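Local structure of multidrug resistance protein (Vibrio cholerae, 1YC9) at residues N25-I39 with R140-A152. The protein is an outer membrane efflux channel of the outer membrane factor family that may contribute to resistance to compounds such as puromycin and acriflavine. The protein carries 1 engineered substitution. Residues are numbered along the deposited sequence; the frame is centred on the assembly and turned at random.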
loop_
_atom_site.group_PDB
_atom_site.type_symbol
_atom_site.label_atom_id
_atom_site.label_comp_id
_atom_site.label_asym_id
_atom_site.label_seq_id
_atom_site.Cartn_x
_atom_site.Cartn_y
_atom_site.Cartn_z
ATOM N N ASN A 25 -3.149 -2.428 29.615
ATOM C CA ASN A 25 -4.553 -2.443 29.197
ATOM C C ASN A 25 -5.196 -1.065 29.338
ATOM O O ASN A 25 -6.197 -0.887 30.019
ATOM C CB ASN A 25 -5.338 -3.491 29.978
ATOM C CG ASN A 25 -4.756 -4.893 29.823
ATOM O OD1 ASN A 25 -4.168 -5.225 28.818
ATOM N ND2 ASN A 25 -4.957 -5.724 30.823
ATOM N N TRP A 26 -4.637 -0.110 28.610
ATOM C CA TRP A 26 -4.928 1.310 28.741
ATOM C C TRP A 26 -6.378 1.710 28.481
ATOM O O TRP A 26 -6.836 2.744 28.942
ATOM C CB TRP A 26 -3.963 2.114 27.833
ATOM C CG TRP A 26 -3.979 1.571 26.420
ATOM C CD1 TRP A 26 -3.113 0.680 25.881
ATOM C CD2 TRP A 26 -4.960 1.857 25.381
ATOM N NE1 TRP A 26 -3.496 0.374 24.592
ATOM C CE2 TRP A 26 -4.616 1.087 24.253
ATOM C CE3 TRP A 26 -6.096 2.662 25.306
ATOM C CZ2 TRP A 26 -5.367 1.112 23.050
ATOM C CZ3 TRP A 26 -6.840 2.687 24.124
ATOM C CH2 TRP A 26 -6.474 1.920 23.016
ATOM N N TRP A 27 -7.096 0.903 27.704
ATOM C CA TRP A 27 -8.486 1.182 27.354
ATOM C C TRP A 27 -9.406 1.097 28.577
ATOM O O TRP A 27 -10.508 1.681 28.584
ATOM C CB TRP A 27 -8.983 0.198 26.299
ATOM C CG TRP A 27 -8.719 -1.239 26.651
ATOM C CD1 TRP A 27 -9.524 -2.070 27.379
ATOM C CD2 TRP A 27 -7.580 -2.011 26.275
ATOM N NE1 TRP A 27 -8.947 -3.310 27.478
ATOM C CE2 TRP A 27 -7.747 -3.298 26.817
ATOM C CE3 TRP A 27 -6.400 -1.733 25.550
ATOM C CZ2 TRP A 27 -6.803 -4.299 26.657
ATOM C CZ3 TRP A 27 -5.468 -2.740 25.384
ATOM C CH2 TRP A 27 -5.675 -4.009 25.943
ATOM N N GLN A 28 -8.944 0.374 29.600
ATOM C CA GLN A 28 -9.709 0.254 30.838
ATOM C C GLN A 28 -9.920 1.586 31.528
ATOM O O GLN A 28 -10.873 1.724 32.289
ATOM C CB GLN A 28 -9.076 -0.787 31.794
ATOM C CG GLN A 28 -9.189 -2.214 31.302
ATOM C CD GLN A 28 -8.405 -3.199 32.162
ATOM O OE1 GLN A 28 -7.611 -2.801 33.018
ATOM N NE2 GLN A 28 -8.590 -4.452 31.905
ATOM N N ARG A 29 -9.053 2.560 31.277
ATOM C CA ARG A 29 -9.213 3.839 31.921
ATOM C C ARG A 29 -10.498 4.553 31.529
ATOM O O ARG A 29 -10.940 5.428 32.260
ATOM C CB ARG A 29 -7.946 4.701 31.801
ATOM C CG ARG A 29 -7.898 5.761 30.729
ATOM C CD ARG A 29 -6.641 6.654 30.852
ATOM N NE ARG A 29 -6.903 8.033 31.299
ATOM C CZ ARG A 29 -6.382 8.617 32.391
ATOM N NH1 ARG A 29 -6.690 9.882 32.669
ATOM N NH2 ARG A 29 -5.569 7.963 33.220
ATOM N N TYR A 30 -11.151 4.150 30.424
ATOM C CA TYR A 30 -12.405 4.779 30.009
ATOM C C TYR A 30 -13.661 4.224 30.701
ATOM O O TYR A 30 -14.758 4.720 30.490
ATOM C CB TYR A 30 -12.550 4.767 28.456
ATOM C CG TYR A 30 -11.341 5.332 27.794
ATOM C CD1 TYR A 30 -11.014 6.670 27.949
ATOM C CD2 TYR A 30 -10.463 4.523 27.069
ATOM C CE1 TYR A 30 -9.876 7.197 27.398
ATOM C CE2 TYR A 30 -9.292 5.074 26.480
ATOM C CZ TYR A 30 -9.033 6.391 26.623
ATOM O OH TYR A 30 -7.883 6.941 26.091
ATOM N N GLN A 31 -13.503 3.140 31.460
ATOM C CA GLN A 31 -14.529 2.684 32.395
ATOM C C GLN A 31 -15.756 2.211 31.644
ATOM O O GLN A 31 -16.893 2.359 32.111
ATOM C CB GLN A 31 -14.860 3.798 33.417
ATOM C CG GLN A 31 -13.698 4.083 34.383
ATOM C CD GLN A 31 -14.020 5.195 35.406
ATOM O OE1 GLN A 31 -14.847 5.000 36.277
ATOM N NE2 GLN A 31 -13.372 6.339 35.285
ATOM N N ASP A 32 -15.522 1.670 30.454
ATOM C CA ASP A 32 -16.577 1.153 29.605
ATOM C C ASP A 32 -16.377 -0.330 29.343
ATOM O O ASP A 32 -15.537 -0.762 28.527
ATOM C CB ASP A 32 -16.653 1.956 28.309
ATOM C CG ASP A 32 -17.786 1.534 27.448
ATOM O OD1 ASP A 32 -18.243 2.384 26.650
ATOM O OD2 ASP A 32 -18.316 0.393 27.484
ATOM N N ALA A 33 -17.138 -1.164 30.055
ATOM C CA ALA A 33 -16.902 -2.584 29.938
ATOM C C ALA A 33 -17.211 -3.278 28.613
ATOM O O ALA A 33 -16.522 -4.201 28.232
ATOM C CB ALA A 33 -17.784 -3.321 31.008
ATOM N N GLN A 34 -18.204 -2.816 27.875
ATOM C CA GLN A 34 -18.204 -2.810 26.426
ATOM C C GLN A 34 -16.926 -2.667 25.633
ATOM O O GLN A 34 -16.588 -3.592 24.875
ATOM C CB GLN A 34 -19.359 -2.022 25.819
ATOM C CG GLN A 34 -19.746 -2.625 24.443
ATOM C CD GLN A 34 -20.885 -1.942 23.790
ATOM O OE1 GLN A 34 -20.919 -0.699 23.677
ATOM N NE2 GLN A 34 -21.800 -2.737 23.287
ATOM N N LEU A 35 -16.258 -1.545 25.788
ATOM C CA LEU A 35 -15.003 -1.340 25.082
ATOM C C LEU A 35 -14.007 -2.389 25.513
ATOM O O LEU A 35 -13.360 -3.042 24.700
ATOM C CB LEU A 35 -14.472 0.048 25.373
ATOM C CG LEU A 35 -13.126 0.380 24.706
ATOM C CD1 LEU A 35 -13.226 0.124 23.201
ATOM C CD2 LEU A 35 -12.749 1.810 24.991
ATOM N N ASN A 36 -13.883 -2.561 26.826
ATOM C CA ASN A 36 -13.011 -3.587 27.386
ATOM C C ASN A 36 -13.232 -4.944 26.775
ATOM O O ASN A 36 -12.283 -5.617 26.434
ATOM C CB ASN A 36 -13.235 -3.718 28.898
ATOM C CG ASN A 36 -12.789 -2.512 29.643
ATOM O OD1 ASN A 36 -12.205 -1.591 29.077
ATOM N ND2 ASN A 36 -13.051 -2.505 30.951
ATOM N N HIS A 37 -14.490 -5.352 26.665
ATOM C CA HIS A 37 -14.824 -6.659 26.141
ATOM C C HIS A 37 -14.466 -6.822 24.639
ATOM O O HIS A 37 -13.942 -7.868 24.223
ATOM C CB HIS A 37 -16.296 -6.961 26.333
ATOM C CG HIS A 37 -16.577 -8.422 26.476
ATOM N ND1 HIS A 37 -16.776 -9.252 25.392
ATOM C CD2 HIS A 37 -16.676 -9.213 27.579
ATOM C CE1 HIS A 37 -16.981 -10.489 25.813
ATOM N NE2 HIS A 37 -16.929 -10.492 27.135
ATOM N N LEU A 38 -14.756 -5.785 23.854
ATOM C CA LEU A 38 -14.405 -5.760 22.431
ATOM C C LEU A 38 -12.901 -5.914 22.241
ATOM O O LEU A 38 -12.469 -6.749 21.466
ATOM C CB LEU A 38 -14.882 -4.442 21.792
ATOM C CG LEU A 38 -16.391 -4.335 21.604
ATOM C CD1 LEU A 38 -16.815 -2.918 21.277
ATOM C CD2 LEU A 38 -16.843 -5.286 20.534
ATOM N N ILE A 39 -12.106 -5.164 22.990
ATOM C CA ILE A 39 -10.677 -5.248 22.802
ATOM C C ILE A 39 -10.180 -6.624 23.290
ATOM O O ILE A 39 -9.436 -7.343 22.597
ATOM C CB ILE A 39 -9.989 -4.065 23.443
ATOM C CG1 ILE A 39 -10.362 -2.804 22.644
ATOM C CG2 ILE A 39 -8.504 -4.269 23.478
ATOM C CD1 ILE A 39 -9.840 -1.523 23.218
ATOM N N ARG A 140 -0.305 -5.479 18.466
ATOM C CA ARG A 140 -1.267 -5.397 19.530
ATOM C C ARG A 140 -1.852 -3.983 19.619
ATOM O O ARG A 140 -3.061 -3.813 19.762
ATOM C CB ARG A 140 -0.591 -5.742 20.834
ATOM C CG ARG A 140 -1.564 -5.921 21.987
ATOM C CD ARG A 140 -0.882 -5.722 23.314
ATOM N NE ARG A 140 -1.613 -6.314 24.437
ATOM C CZ ARG A 140 -2.100 -5.627 25.461
ATOM N NH1 ARG A 140 -2.027 -4.302 25.487
ATOM N NH2 ARG A 140 -2.701 -6.261 26.459
ATOM N N LEU A 141 -0.980 -2.983 19.538
ATOM C CA LEU A 141 -1.383 -1.582 19.597
ATOM C C LEU A 141 -2.295 -1.212 18.444
ATOM O O LEU A 141 -3.253 -0.467 18.617
ATOM C CB LEU A 141 -0.151 -0.679 19.578
ATOM C CG LEU A 141 -0.047 0.665 20.314
ATOM C CD1 LEU A 141 0.319 1.823 19.370
ATOM C CD2 LEU A 141 -1.184 1.000 21.293
ATOM N N MET A 142 -1.990 -1.732 17.259
ATOM C CA MET A 142 -2.772 -1.425 16.067
ATOM C C MET A 142 -4.174 -2.016 16.166
ATOM O O MET A 142 -5.145 -1.426 15.692
ATOM C CB MET A 142 -2.068 -1.951 14.814
ATOM C CG MET A 142 -2.854 -1.749 13.530
ATOM S SD MET A 142 -1.933 -2.254 12.064
ATOM C CE MET A 142 -1.659 -3.988 12.417
ATOM N N ILE A 143 -4.271 -3.187 16.788
ATOM C CA ILE A 143 -5.560 -3.826 17.043
ATOM C C ILE A 143 -6.392 -3.052 18.064
ATOM O O ILE A 143 -7.558 -2.704 17.821
ATOM C CB ILE A 143 -5.358 -5.294 17.493
ATOM C CG1 ILE A 143 -4.802 -6.124 16.327
ATOM C CG2 ILE A 143 -6.648 -5.937 17.942
ATOM C CD1 ILE A 143 -4.219 -7.448 16.753
ATOM N N SER A 144 -5.791 -2.757 19.210
ATOM C CA SER A 144 -6.565 -2.143 20.264
ATOM C C SER A 144 -6.942 -0.718 19.881
ATOM O O SER A 144 -8.061 -0.313 20.118
ATOM C CB SER A 144 -5.769 -2.172 21.580
ATOM O OG SER A 144 -4.547 -1.517 21.378
ATOM N N THR A 145 -6.038 0.047 19.282
ATOM C CA THR A 145 -6.341 1.411 18.924
ATOM C C THR A 145 -7.335 1.450 17.753
ATOM O O THR A 145 -8.130 2.378 17.701
ATOM C CB THR A 145 -5.131 2.271 18.603
ATOM O OG1 THR A 145 -4.405 1.742 17.478
ATOM C CG2 THR A 145 -4.175 2.299 19.743
ATOM N N SER A 146 -7.276 0.487 16.826
ATOM C CA SER A 146 -8.224 0.501 15.703
ATOM C C SER A 146 -9.648 0.309 16.229
ATOM O O SER A 146 -10.534 1.042 15.855
ATOM C CB SER A 146 -7.846 -0.519 14.628
ATOM O OG SER A 146 -8.077 -1.811 15.114
ATOM N N ILE A 147 -9.821 -0.602 17.193
ATOM C CA ILE A 147 -11.066 -0.793 17.891
ATOM C C ILE A 147 -11.506 0.426 18.699
ATOM O O ILE A 147 -12.629 0.896 18.558
ATOM C CB ILE A 147 -11.020 -2.085 18.785
ATOM C CG1 ILE A 147 -10.882 -3.333 17.941
ATOM C CG2 ILE A 147 -12.258 -2.147 19.667
ATOM C CD1 ILE A 147 -10.326 -4.495 18.693
ATOM N N ALA A 148 -10.616 1.009 19.509
ATOM C CA ALA A 148 -10.958 2.190 20.281
ATOM C C ALA A 148 -11.365 3.375 19.408
ATOM O O ALA A 148 -12.299 4.091 19.738
ATOM C CB ALA A 148 -9.793 2.584 21.169
ATOM N N ASN A 149 -10.653 3.601 18.298
ATOM C CA ASN A 149 -10.985 4.674 17.358
ATOM C C ASN A 149 -12.331 4.453 16.655
ATOM O O ASN A 149 -13.106 5.408 16.548
ATOM C CB ASN A 149 -9.871 4.957 16.365
ATOM C CG ASN A 149 -8.725 5.748 16.999
ATOM O OD1 ASN A 149 -8.907 6.829 17.512
ATOM N ND2 ASN A 149 -7.560 5.181 16.967
ATOM N N ALA A 150 -12.635 3.198 16.333
ATOM C CA ALA A 150 -13.926 2.855 15.756
ATOM C C ALA A 150 -15.042 3.082 16.801
ATOM O O ALA A 150 -16.104 3.616 16.482
ATOM C CB ALA A 150 -13.915 1.471 15.190
ATOM N N TYR A 151 -14.707 2.816 18.067
ATOM C CA TYR A 151 -15.591 3.027 19.186
ATOM C C TYR A 151 -15.847 4.500 19.460
ATOM O O TYR A 151 -16.986 4.897 19.724
ATOM C CB TYR A 151 -15.037 2.305 20.418
ATOM C CG TYR A 151 -16.062 1.970 21.478
ATOM C CD1 TYR A 151 -16.953 0.923 21.307
ATOM C CD2 TYR A 151 -16.100 2.688 22.673
ATOM C CE1 TYR A 151 -17.886 0.602 22.281
ATOM C CE2 TYR A 151 -17.001 2.368 23.651
ATOM C CZ TYR A 151 -17.890 1.335 23.454
ATOM O OH TYR A 151 -18.779 1.041 24.425
ATOM N N ALA A 152 -14.803 5.317 19.346
ATOM C CA ALA A 152 -14.902 6.735 19.439
ATOM C C ALA A 152 -15.900 7.280 18.437
ATOM O O ALA A 152 -16.698 8.152 18.762
ATOM C CB ALA A 152 -13.561 7.407 19.236
HETATM O O HOH W 1 -1.827 -2.127 23.062
#
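Tyr151 donates a hydrogen bond from its OH to Asp32 OD1 at 2.7 Å, meeting the carboxylate from above its plane. A tyrosine suits this place because its ring reaches across from helix 140-152 and carries the hydroxyl to the residue just before helix 33-39. Asp32, a short acceptor fit for an N-cap, takes a weak bond from Leu35 N at OD2, while OD1 accepts from both Tyr151 OH and His238 N. At the other end of the contact Arg140, long and extended from CG to NE, can bring NH2 to Asn25 OD1 in a nearly straight bond of 3.0 Å (162° at the hydrogen), with amide and guanidinium almost coplanar. Its NH1 binds Ala24 O and a water that also meets Ser144 OG and, weakly, Trp26 NE1.

Between these polar ends lies an apolar seam. Leu35 CD1 sits over one face of the Tyr151 ring, 4.1 Å from its centroid, a CH-pi contact, and Leu38 CD1 touches CE1. Ile39 CG1 packs on Ile147 CG2 at 3.6 Å. Trp27 is sandwiched between Ile39 CG2, over its centre, and Asn25 CA, with Arg140 NH1 at its edge. Small Ser144 and Ala148 let the Trp26 indole edge come close, CH2 meeting Ala148 CB at 3.9 Å. Leu427 and Ile430 of helix 398-433 also touch Trp26.

Segment 33-39 of the short helix thus runs roughly antiparallel, at 144°, to segment 140-152 of long helix 117-183, joining the N-terminal segment to the alpha-helical barrel of the TolC-like outer membrane factor fold.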